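Local coordinates for lipoprotein (Clostridium difficile, PDB 4OTE) that probably captures methionine at the cell surface for import, as an NlpA-family lipoprotein with selenomethionine in its cleft and zinc ions bound at its surface, at residues A[13-18]-A[81-86]; A[19-24]-A[34-39]; A[154-159]-A[173-178]; A[60-65]-A[76-81]. All blocks are in the same frame, centred on the assembly; numbering follows the deposited sequence. Where two conformers were deposited one is given.

Interaction 1: residues A[13-18]-A[81-86]; sequences LVPGGE and KLYVCP. With ZN (zinc ion), chain G; MSE (selenomethionine), chain C.
This is a small, fully buried apolar contact in which Pro15, at the start of helix 13-22, is wedged against Tyr83, near the end of strand 76-84, and Cys85 just beyond it, close to the bound selenomethionine. Pro15 does most of the touching through one ring atom: CG comes obliquely onto the tyrosine ring, 3.5 Å from Tyr83 CE1, and its other approach is to the thiol, with Pro15 CG 4.0 Å from Cys85 SG. Tyr83 reaches this far because its CG stands between the backbone N and the carbonyl carbon (chi1 48°), which throws the ring across from the strand until the hydroxyl arrives at the first helical turn, Tyr83 OH lying 3.5 Å from Gly16 CA. The turn itself is unusual. A cis peptide bond precedes Pro15, and the helix opens with a wide pi-type turn closed by Glu18 N to Leu13 O at 3.0 Å. Cys85 belongs to the ligand pocket: its CB sits 3.7 Å from the selenomethionine O, while SG meets the proline, so one side chain touches both. At the far side of the turn Glu18 OE2 binds a zinc ion at 2.1 Å, a site completed in part by Glu22. Leu82 and Tyr83 together face Asn199 of strand 199-204, a classic beta bulge. Around the contact, Tyr233 of helix 223-233 packs on Pro15, Ile229 of the same helix and Leu58 of strand 56-58 touch Tyr83, and the carbonyl of Val14 accepts a hydrogen bond from Thr174.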
# COMPACT_ATOMS: atom_id res chain seq x y z
N LEU A 13 -10.22 -2.06 -2.94
CA LEU A 13 -10.44 -2.75 -4.21
C LEU A 13 -9.13 -3.25 -4.82
O LEU A 13 -9.03 -4.42 -5.20
CB LEU A 13 -11.15 -1.85 -5.21
CG LEU A 13 -11.54 -2.49 -6.54
CD1 LEU A 13 -12.40 -3.74 -6.34
CD2 LEU A 13 -12.27 -1.49 -7.43
N VAL A 14 -8.14 -2.37 -4.90
CA VAL A 14 -6.88 -2.70 -5.56
C VAL A 14 -5.74 -2.78 -4.55
O VAL A 14 -5.52 -1.82 -3.80
CB VAL A 14 -6.53 -1.65 -6.64
CG1 VAL A 14 -5.16 -1.92 -7.24
CG2 VAL A 14 -7.60 -1.63 -7.71
N PRO A 15 -5.01 -3.90 -4.51
CA PRO A 15 -5.19 -5.14 -5.27
C PRO A 15 -5.99 -6.23 -4.54
O PRO A 15 -6.42 -7.20 -5.16
CB PRO A 15 -3.76 -5.63 -5.50
CG PRO A 15 -2.96 -5.05 -4.38
CD PRO A 15 -3.75 -3.94 -3.74
N GLY A 16 -6.18 -6.07 -3.23
CA GLY A 16 -6.73 -7.14 -2.40
C GLY A 16 -8.17 -7.52 -2.67
O GLY A 16 -8.51 -8.71 -2.65
N GLY A 17 -9.01 -6.52 -2.91
CA GLY A 17 -10.43 -6.75 -3.16
C GLY A 17 -10.67 -7.61 -4.39
O GLY A 17 -11.36 -8.63 -4.33
N GLU A 18 -10.07 -7.21 -5.50
CA GLU A 18 -10.23 -7.91 -6.78
C GLU A 18 -9.54 -9.27 -6.76
O GLU A 18 -10.03 -10.21 -7.39
CB GLU A 18 -9.74 -7.02 -7.93
CG GLU A 18 -9.62 -7.67 -9.31
CD GLU A 18 -10.90 -8.32 -9.82
OE1 GLU A 18 -11.99 -8.05 -9.29
OE2 GLU A 18 -10.80 -9.12 -10.79
N LYS A 81 3.29 -12.77 4.62
CA LYS A 81 3.55 -11.79 3.56
C LYS A 81 2.98 -12.29 2.23
O LYS A 81 3.20 -13.45 1.86
CB LYS A 81 5.05 -11.55 3.39
CG LYS A 81 5.77 -10.98 4.60
CD LYS A 81 7.24 -10.75 4.24
CE LYS A 81 8.13 -10.52 5.46
NZ LYS A 81 7.59 -9.52 6.42
N LEU A 82 2.27 -11.43 1.50
CA LEU A 82 1.62 -11.85 0.25
C LEU A 82 2.22 -11.19 -0.98
O LEU A 82 2.62 -11.87 -1.92
CB LEU A 82 0.12 -11.56 0.31
CG LEU A 82 -0.61 -12.19 1.50
CD1 LEU A 82 -2.07 -11.80 1.48
CD2 LEU A 82 -0.45 -13.71 1.50
N TYR A 83 2.28 -9.86 -0.97
CA TYR A 83 2.79 -9.11 -2.11
C TYR A 83 3.20 -7.70 -1.70
O TYR A 83 2.65 -7.13 -0.75
CB TYR A 83 1.73 -9.04 -3.21
CG TYR A 83 0.36 -8.62 -2.71
CD1 TYR A 83 0.06 -7.28 -2.46
CD2 TYR A 83 -0.64 -9.57 -2.49
CE1 TYR A 83 -1.19 -6.90 -2.00
CE2 TYR A 83 -1.89 -9.20 -2.04
CZ TYR A 83 -2.16 -7.87 -1.79
OH TYR A 83 -3.41 -7.51 -1.33
N VAL A 84 4.16 -7.16 -2.44
CA VAL A 84 4.63 -5.80 -2.22
C VAL A 84 4.02 -4.89 -3.28
O VAL A 84 3.79 -5.31 -4.41
CB VAL A 84 6.16 -5.71 -2.33
CG1 VAL A 84 6.65 -4.38 -1.78
CG2 VAL A 84 6.82 -6.85 -1.57
N CYS A 85 3.75 -3.64 -2.90
CA CYS A 85 3.21 -2.63 -3.78
C CYS A 85 4.13 -1.42 -3.71
O CYS A 85 3.83 -0.45 -3.01
CB CYS A 85 1.79 -2.25 -3.35
SG CYS A 85 0.59 -3.61 -3.32
N PRO A 86 5.28 -1.48 -4.41
CA PRO A 86 6.25 -0.40 -4.31
C PRO A 86 5.63 0.94 -4.64
O PRO A 86 4.83 1.04 -5.58
CB PRO A 86 7.30 -0.76 -5.37
CG PRO A 86 7.15 -2.22 -5.60
CD PRO A 86 5.71 -2.53 -5.35
ZN ZN G . -12.65 -9.92 -11.26
N MSE C . -0.86 -0.86 -0.75
CA MSE C . -0.22 0.10 0.20
C MSE C . 1.26 0.03 0.05
O MSE C . 1.85 -1.05 0.17
OXT MSE C . 1.89 1.06 -0.21
CB MSE C . -0.57 -0.18 1.66
CG MSE C . -0.05 0.92 2.60
SE MSE C . -0.35 0.44 4.49
CE MSE C . -2.29 0.70 4.50

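Interaction 2: residues A[19-24]-A[34-39]; sequences LLEELK and LEVKNF. With ZN (zinc ion), chain H; ZN (zinc ion), chain G.
The carboxylate of Glu21 is the flat group here: Val36 lies over one of its faces, and a zinc ion and the ammonium of Lys24 sit beyond its two oxygens. Across that face Glu21 OE2 is 3.7 Å from Val36 CB, the two side chains meeting at an oblique angle. The same OE2 holds the zinc at 2.0 Å, while OE1 makes a weak hydrogen bond, part of a salt bridge, with Lys24 NZ at 3.2 Å. Metal and lysine thus share one carboxylate, which probably remains ionised and has its rotation largely fixed. Leu20, the residue before Glu21, points into the interface and splits its CB between two strand residues, 3.9 Å from Val36 CG2 and 4.0 Å from Leu34 CD2. The helix and strand belong to a beta-alpha-beta crossover: strand 6-12 leads into helix 13-22 and the short helix 24-29, which Lys24 begins, and the chain returns as strand 33-39, parallel to and paired with 6-12, whose Val9 and Ala11 also pack on Leu20. Leu34 carries its CG anti to the backbone N (chi1 174°), which sends CD2 under the helix to within 3.4 Å of Leu20 O. Over it runs the extended Lys24 chain at about a right angle, with Lys24 CG 3.9 Å from Leu34 CD2. A water links Lys24 O to Leu34 N, donating to the carbonyl and accepting from the amide. On the helix's other flank Glu22 OE2 joins Glu18 at a second zinc.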
# COMPACT_ATOMS: atom_id res chain seq x y z
N LEU A 19 -8.43 -9.39 -6.04
CA LEU A 19 -7.77 -10.69 -5.84
C LEU A 19 -8.70 -11.65 -5.09
O LEU A 19 -8.92 -12.78 -5.54
CB LEU A 19 -6.45 -10.53 -5.09
CG LEU A 19 -5.74 -11.81 -4.62
CD1 LEU A 19 -5.47 -12.75 -5.78
CD2 LEU A 19 -4.45 -11.47 -3.88
N LEU A 20 -9.26 -11.20 -3.97
CA LEU A 20 -10.21 -12.00 -3.21
C LEU A 20 -11.42 -12.42 -4.05
O LEU A 20 -11.84 -13.57 -3.99
CB LEU A 20 -10.68 -11.25 -1.96
CG LEU A 20 -9.68 -11.13 -0.81
CD1 LEU A 20 -10.10 -10.05 0.17
CD2 LEU A 20 -9.49 -12.46 -0.10
N GLU A 21 -11.95 -11.50 -4.86
CA GLU A 21 -13.11 -11.79 -5.70
C GLU A 21 -12.81 -12.92 -6.67
O GLU A 21 -13.64 -13.82 -6.86
CB GLU A 21 -13.55 -10.55 -6.50
CG GLU A 21 -14.19 -9.43 -5.69
CD GLU A 21 -15.60 -9.74 -5.20
OE1 GLU A 21 -16.12 -10.84 -5.49
OE2 GLU A 21 -16.20 -8.87 -4.52
N GLU A 22 -11.63 -12.89 -7.28
CA GLU A 22 -11.23 -13.93 -8.23
C GLU A 22 -10.86 -15.25 -7.55
O GLU A 22 -10.77 -16.27 -8.21
CB GLU A 22 -10.08 -13.44 -9.11
CG GLU A 22 -10.46 -12.29 -10.04
CD GLU A 22 -11.42 -12.70 -11.14
OE1 GLU A 22 -11.55 -13.91 -11.42
OE2 GLU A 22 -12.06 -11.81 -11.74
N LEU A 23 -10.67 -15.22 -6.23
CA LEU A 23 -10.38 -16.43 -5.46
C LEU A 23 -11.63 -17.06 -4.81
O LEU A 23 -11.52 -18.08 -4.14
CB LEU A 23 -9.35 -16.12 -4.37
CG LEU A 23 -7.92 -15.90 -4.86
CD1 LEU A 23 -7.07 -15.30 -3.76
CD2 LEU A 23 -7.31 -17.19 -5.37
N LYS A 24 -12.80 -16.45 -5.02
CA LYS A 24 -14.07 -16.98 -4.48
C LYS A 24 -14.30 -18.45 -4.79
O LYS A 24 -14.60 -19.22 -3.89
CB LYS A 24 -15.27 -16.20 -5.03
CG LYS A 24 -15.81 -15.12 -4.13
CD LYS A 24 -17.05 -14.54 -4.78
CE LYS A 24 -17.57 -13.34 -4.03
NZ LYS A 24 -18.67 -12.69 -4.81
N LEU A 34 -17.32 -16.69 0.54
CA LEU A 34 -16.59 -15.45 0.79
C LEU A 34 -17.44 -14.24 0.48
O LEU A 34 -18.09 -14.20 -0.56
CB LEU A 34 -15.33 -15.38 -0.07
CG LEU A 34 -14.57 -14.04 0.02
CD1 LEU A 34 -13.80 -13.96 1.33
CD2 LEU A 34 -13.64 -13.84 -1.17
N GLU A 35 -17.44 -13.27 1.39
CA GLU A 35 -18.00 -11.95 1.12
C GLU A 35 -16.91 -10.91 1.31
O GLU A 35 -16.26 -10.87 2.35
CB GLU A 35 -19.19 -11.67 2.03
CG GLU A 35 -20.38 -12.57 1.77
CD GLU A 35 -21.55 -12.25 2.66
OE1 GLU A 35 -22.00 -11.08 2.65
OE2 GLU A 35 -22.03 -13.16 3.37
N VAL A 36 -16.71 -10.08 0.29
CA VAL A 36 -15.73 -9.00 0.35
C VAL A 36 -16.46 -7.70 0.67
O VAL A 36 -17.38 -7.30 -0.05
CB VAL A 36 -14.97 -8.86 -0.98
CG1 VAL A 36 -13.92 -7.76 -0.88
CG2 VAL A 36 -14.34 -10.19 -1.36
N LYS A 37 -16.05 -7.05 1.76
CA LYS A 37 -16.55 -5.74 2.11
C LYS A 37 -15.54 -4.69 1.65
O LYS A 37 -14.37 -4.71 2.07
CB LYS A 37 -16.77 -5.65 3.62
CG LYS A 37 -17.41 -4.36 4.10
CD LYS A 37 -17.52 -4.32 5.61
CE LYS A 37 -18.64 -5.22 6.14
NZ LYS A 37 -19.96 -4.84 5.58
N ASN A 38 -15.98 -3.80 0.77
CA ASN A 38 -15.10 -2.80 0.17
C ASN A 38 -14.88 -1.61 1.11
O ASN A 38 -15.83 -1.08 1.69
CB ASN A 38 -15.71 -2.31 -1.15
CG ASN A 38 -14.83 -1.30 -1.87
OD1 ASN A 38 -13.64 -1.53 -2.08
ND2 ASN A 38 -15.41 -0.17 -2.26
N PHE A 39 -13.62 -1.21 1.28
CA PHE A 39 -13.27 0.02 1.99
C PHE A 39 -12.46 0.93 1.08
O PHE A 39 -11.76 0.45 0.19
CB PHE A 39 -12.49 -0.31 3.26
CG PHE A 39 -13.32 -0.94 4.33
CD1 PHE A 39 -14.05 -0.15 5.21
CD2 PHE A 39 -13.38 -2.31 4.46
CE1 PHE A 39 -14.83 -0.73 6.20
CE2 PHE A 39 -14.16 -2.90 5.45
CZ PHE A 39 -14.88 -2.10 6.32
ZN ZN H . -18.16 -9.27 -4.20
ZN ZN G . -12.65 -9.92 -11.26
O HOH W 1 -16.53 -18.31 -1.83

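Interaction 3: residues A[154-159]-A[173-178]; sequences LDIAQI and TTYAVP
Two torsions bring Ile156 and Tyr175 together. Ile156 swings CG1 away from its own amide nitrogen (chi1 -171°), and Tyr175 places its ring anti to its carbonyl carbon (chi1 -75°), leaning out from helix 173-176 toward the 154-159 loop. The isoleucine then lies across one face of the ring, the two side chains at about a right angle. Its CG1 makes a CH-pi contact, 4.0 Å from the centroid of the Tyr175 ring and 16° off the normal, while the two methyls spread to different parts of the same ring: Ile156 CD1 reaches Tyr175 CE2 at 3.7 Å, and Ile156 CG2 approaches the hydroxyl end, 3.6 Å from Tyr175 OH. Ala157 comes up obliquely beside them, its CA 3.8 Å from Tyr175 CE1. An Asx turn shapes the loop that presents this pair: Asp155 OD1 accepts from Ala157 N at 3.3 Å, the amide arriving from above the carboxylate plane along a nearly straight N-H line, and Gln158 N bonds to Asp155 O at 2.9 Å. The loop follows strand 150-154, an outer strand of the five-stranded sheet, and helix 173-176 follows strand 168-171 of that sheet, so the contact ties together two chain turns at the cleft end of one lobe of this two-lobed, periplasmic-binding-protein-like fold. Tyr42, a pocket residue, meets Tyr175 edge-to-face and also touches Ile156. Asp41, which binds zinc with Asp40, comes within about 4 Å of the Tyr175 side chain, and Thr174, the residue before Tyr175, lines the selenomethionine pocket.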
# COMPACT_ATOMS: atom_id res chain seq x y z
N LEU A 154 -0.25 16.41 1.64
CA LEU A 154 -1.70 16.29 1.43
C LEU A 154 -2.26 15.02 2.06
O LEU A 154 -1.51 14.09 2.37
CB LEU A 154 -2.00 16.26 -0.07
CG LEU A 154 -1.65 17.52 -0.87
CD1 LEU A 154 -1.71 17.23 -2.37
CD2 LEU A 154 -2.58 18.66 -0.50
N ASP A 155 -3.58 15.00 2.22
CA ASP A 155 -4.30 13.77 2.55
C ASP A 155 -4.13 12.83 1.36
O ASP A 155 -4.25 13.26 0.21
CB ASP A 155 -5.79 14.06 2.78
CG ASP A 155 -6.55 12.86 3.35
OD1 ASP A 155 -6.22 11.70 3.04
OD2 ASP A 155 -7.51 13.09 4.12
N ILE A 156 -3.85 11.57 1.65
CA ILE A 156 -3.58 10.57 0.62
C ILE A 156 -4.66 10.52 -0.48
O ILE A 156 -4.35 10.30 -1.64
CB ILE A 156 -3.40 9.16 1.24
CG1 ILE A 156 -2.91 8.16 0.18
CG2 ILE A 156 -4.68 8.66 1.89
CD1 ILE A 156 -2.36 6.89 0.78
N ALA A 157 -5.92 10.74 -0.09
CA ALA A 157 -7.03 10.70 -1.05
C ALA A 157 -7.00 11.85 -2.07
O ALA A 157 -7.59 11.74 -3.14
CB ALA A 157 -8.36 10.71 -0.31
N GLN A 158 -6.31 12.94 -1.74
CA GLN A 158 -6.24 14.11 -2.60
C GLN A 158 -5.12 14.05 -3.65
O GLN A 158 -5.13 14.82 -4.61
CB GLN A 158 -6.06 15.37 -1.75
CG GLN A 158 -7.20 15.63 -0.79
CD GLN A 158 -6.94 16.82 0.12
OE1 GLN A 158 -5.81 17.28 0.27
NE2 GLN A 158 -8.00 17.30 0.76
N ILE A 159 -4.17 13.14 -3.48
CA ILE A 159 -2.92 13.20 -4.25
C ILE A 159 -3.10 12.91 -5.75
O ILE A 159 -2.49 13.58 -6.57
CB ILE A 159 -1.81 12.31 -3.65
CG1 ILE A 159 -1.56 12.68 -2.18
CG2 ILE A 159 -0.52 12.48 -4.43
CD1 ILE A 159 -0.58 11.78 -1.47
N THR A 173 -0.42 2.33 -5.00
CA THR A 173 -1.10 1.63 -6.09
C THR A 173 -2.59 1.46 -5.78
O THR A 173 -3.42 1.55 -6.69
CB THR A 173 -0.39 0.29 -6.40
OG1 THR A 173 0.81 0.58 -7.12
CG2 THR A 173 -1.26 -0.65 -7.25
N THR A 174 -2.92 1.26 -4.50
CA THR A 174 -4.33 1.21 -4.06
C THR A 174 -5.14 2.45 -4.49
O THR A 174 -6.32 2.34 -4.78
CB THR A 174 -4.42 1.01 -2.52
OG1 THR A 174 -3.96 -0.30 -2.18
CG2 THR A 174 -5.84 1.18 -2.01
N TYR A 175 -4.49 3.61 -4.53
CA TYR A 175 -5.14 4.84 -4.99
C TYR A 175 -4.92 5.12 -6.48
O TYR A 175 -5.81 5.64 -7.15
CB TYR A 175 -4.66 6.03 -4.16
CG TYR A 175 -5.28 6.06 -2.79
CD1 TYR A 175 -6.38 6.87 -2.52
CD2 TYR A 175 -4.80 5.24 -1.77
CE1 TYR A 175 -6.96 6.89 -1.26
CE2 TYR A 175 -5.38 5.25 -0.51
CZ TYR A 175 -6.46 6.08 -0.26
OH TYR A 175 -7.04 6.10 0.98
N ALA A 176 -3.74 4.77 -6.99
CA ALA A 176 -3.38 5.07 -8.37
C ALA A 176 -4.26 4.37 -9.40
O ALA A 176 -4.76 5.01 -10.34
CB ALA A 176 -1.91 4.72 -8.62
N VAL A 177 -4.46 3.07 -9.22
CA VAL A 177 -5.15 2.26 -10.23
C VAL A 177 -6.62 2.67 -10.41
O VAL A 177 -7.07 2.86 -11.54
CB VAL A 177 -5.01 0.75 -9.97
CG1 VAL A 177 -5.89 -0.06 -10.92
CG2 VAL A 177 -3.56 0.32 -10.12
N PRO A 178 -7.38 2.80 -9.31
CA PRO A 178 -8.77 3.25 -9.47
C PRO A 178 -8.89 4.68 -10.02
O PRO A 178 -9.91 5.01 -10.62
CB PRO A 178 -9.34 3.17 -8.05
CG PRO A 178 -8.45 2.21 -7.33
CD PRO A 178 -7.09 2.44 -7.91

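Interaction 4: residues A[60-65]-A[76-81]; sequences QHEPYL and IMAGKK. With MSE (selenomethionine), chain C; ACT (acetate ion), chain S.
The first turn of helix 62-72 lies against strand 76-84, with the CA atoms of Glu62 and Ala78 closest at 5.7 Å. Leu65 is the main apolar piece. Its CG stands opposite the backbone nitrogen across the CA–CB bond (chi1 -179°), which aims the branch at the strand: Leu65 CG packs obliquely on Ile76 CG1 at 4.1 Å, and Leu65 CD1 lies over the strand backbone, 3.7 Å from Met77 C. Glu62 lays its aliphatic part on the small methyl of Ala78, CG to CB 3.8 Å, and carries its carboxylate on toward Lys81. The two charged groups do not touch; a water joins them, donating to Glu62 OE1 at 3.0 Å and accepting from Lys81 NZ. Such a bridge would still let the opposite charges favour one another. On the other flank of the turn His61 sits at the N-cap, where its ND1 accepts a weak bond from Tyr64 N at 3.3 Å. With ND1 used in that way, NE2 is the donor, giving a hydrogen bond of 2.9 Å from His61 NE2 to OXT of an acetate that probably came from the crystallisation liquor and lies at the ring edge. Selenium of the ligand hovers over a face of the same imidazole, 3.6 Å from His61 NE2. The ligand's terminal methyl CE is centred over one face of the Tyr64 ring, and Gln60 CB touches it too. The cap and its aromatic neighbour therefore line the selenomethionine pocket, consistent with the methionine site of an NlpA-type binding protein.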
# COMPACT_ATOMS: atom_id res chain seq x y z
N GLN A 60 -3.12 -3.68 4.17
CA GLN A 60 -1.97 -3.07 4.83
C GLN A 60 -0.75 -3.99 4.91
O GLN A 60 -0.86 -5.20 4.70
CB GLN A 60 -2.35 -2.65 6.25
CG GLN A 60 -2.44 -3.80 7.23
CD GLN A 60 -3.30 -3.47 8.43
OE1 GLN A 60 -3.01 -2.52 9.16
NE2 GLN A 60 -4.36 -4.25 8.65
N HIS A 61 0.39 -3.40 5.24
CA HIS A 61 1.59 -4.14 5.61
C HIS A 61 1.77 -4.11 7.13
O HIS A 61 1.07 -3.37 7.84
CB HIS A 61 2.84 -3.64 4.86
CG HIS A 61 3.00 -2.15 4.82
ND1 HIS A 61 3.13 -1.38 5.96
CD2 HIS A 61 3.08 -1.29 3.78
CE1 HIS A 61 3.27 -0.11 5.62
NE2 HIS A 61 3.25 -0.03 4.30
N GLU A 62 2.70 -4.92 7.64
CA GLU A 62 2.84 -5.10 9.08
C GLU A 62 3.26 -3.83 9.83
O GLU A 62 2.78 -3.58 10.93
CB GLU A 62 3.80 -6.25 9.41
CG GLU A 62 3.90 -6.55 10.90
CD GLU A 62 4.68 -7.82 11.19
OE1 GLU A 62 5.42 -8.31 10.31
OE2 GLU A 62 4.56 -8.32 12.33
N PRO A 63 4.17 -3.02 9.23
CA PRO A 63 4.56 -1.76 9.89
C PRO A 63 3.38 -0.82 10.13
O PRO A 63 3.29 -0.21 11.19
CB PRO A 63 5.56 -1.15 8.91
CG PRO A 63 6.17 -2.33 8.24
CD PRO A 63 5.06 -3.34 8.10
N TYR A 64 2.48 -0.71 9.16
CA TYR A 64 1.28 0.12 9.31
C TYR A 64 0.40 -0.44 10.42
O TYR A 64 -0.09 0.32 11.26
CB TYR A 64 0.49 0.17 8.00
CG TYR A 64 -0.69 1.11 8.07
CD1 TYR A 64 -0.55 2.46 7.79
CD2 TYR A 64 -1.95 0.64 8.44
CE1 TYR A 64 -1.64 3.32 7.87
CE2 TYR A 64 -3.04 1.49 8.52
CZ TYR A 64 -2.88 2.82 8.22
OH TYR A 64 -3.97 3.66 8.30
N LEU A 65 0.21 -1.75 10.42
CA LEU A 65 -0.59 -2.42 11.44
C LEU A 65 -0.00 -2.18 12.84
O LEU A 65 -0.73 -1.81 13.76
CB LEU A 65 -0.69 -3.92 11.15
CG LEU A 65 -1.51 -4.77 12.13
CD1 LEU A 65 -2.17 -5.94 11.41
CD2 LEU A 65 -0.66 -5.28 13.29
N ILE A 76 -5.13 -6.92 17.01
CA ILE A 76 -5.02 -7.50 15.68
C ILE A 76 -3.57 -7.85 15.34
O ILE A 76 -2.64 -7.43 16.02
CB ILE A 76 -5.61 -6.58 14.60
CG1 ILE A 76 -4.83 -5.26 14.52
CG2 ILE A 76 -7.08 -6.32 14.88
CD1 ILE A 76 -5.38 -4.29 13.49
N MSE A 77 -3.41 -8.60 14.26
CA MSE A 77 -2.16 -9.29 13.97
C MSE A 77 -1.94 -9.43 12.49
O MSE A 77 -2.88 -9.60 11.74
CB MSE A 77 -2.43 -10.67 14.56
CG MSE A 77 -1.19 -11.37 15.04
SE MSE A 77 -1.77 -13.22 15.39
CE MSE A 77 -0.37 -14.03 14.26
N ALA A 78 -0.68 -9.39 12.07
CA ALA A 78 -0.32 -9.58 10.66
C ALA A 78 -0.10 -11.07 10.35
O ALA A 78 0.52 -11.79 11.13
CB ALA A 78 0.94 -8.80 10.33
N GLY A 79 -0.61 -11.52 9.20
CA GLY A 79 -0.41 -12.89 8.74
C GLY A 79 0.83 -13.02 7.88
O GLY A 79 1.77 -12.24 8.02
N LYS A 80 0.84 -14.00 6.98
CA LYS A 80 1.95 -14.22 6.05
C LYS A 80 2.06 -13.10 5.01
O LYS A 80 1.05 -12.55 4.57
CB LYS A 80 1.77 -15.55 5.32
CG LYS A 80 1.78 -16.77 6.23
CD LYS A 80 1.48 -18.05 5.47
CE LYS A 80 1.57 -19.26 6.37
NZ LYS A 80 1.03 -20.49 5.73
N LYS A 81 3.29 -12.77 4.62
CA LYS A 81 3.55 -11.79 3.56
C LYS A 81 2.98 -12.29 2.23
O LYS A 81 3.20 -13.45 1.86
CB LYS A 81 5.05 -11.55 3.39
CG LYS A 81 5.77 -10.98 4.60
CD LYS A 81 7.24 -10.75 4.24
CE LYS A 81 8.13 -10.52 5.46
NZ LYS A 81 7.59 -9.52 6.42
N MSE C . -0.86 -0.86 -0.75
CA MSE C . -0.22 0.10 0.20
C MSE C . 1.26 0.03 0.05
O MSE C . 1.85 -1.05 0.17
OXT MSE C . 1.89 1.06 -0.21
CB MSE C . -0.57 -0.18 1.66
CG MSE C . -0.05 0.92 2.60
SE MSE C . -0.35 0.44 4.49
CE MSE C . -2.29 0.70 4.50
C ACT S . 4.16 1.71 1.08
O ACT S . 3.86 2.22 -0.02
OXT ACT S . 3.46 1.84 2.11
CH3 ACT S . 5.42 0.90 1.17
O HOH W 2 5.25 -8.98 7.43

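In the fold
Interaction 1 is fully buried, interactions 2 and 4 are partly buried, and interaction 3 lies at the surface. Interactions 1 and 2 use successive parts of helix 13-22 and touch one another, whereas 1 and 4 share strand 76-84 and Lys81; all three reach the seven-stranded sheet. Interaction 3 joins segments that follow strands of the other sheet, yet meets interaction 1 where Val14 packs on 173-178. The chemistry follows position only in part: proline, tyrosine and thiol fill the interior at 13-18/81-86, but the surface contact 154-159/173-178 is still apolar, while the partly buried pair adds zinc-bound carboxylates and water in interaction 2 and a water-bridged charge pair in 4. Interactions 1 and 4 both touch selenomethionine.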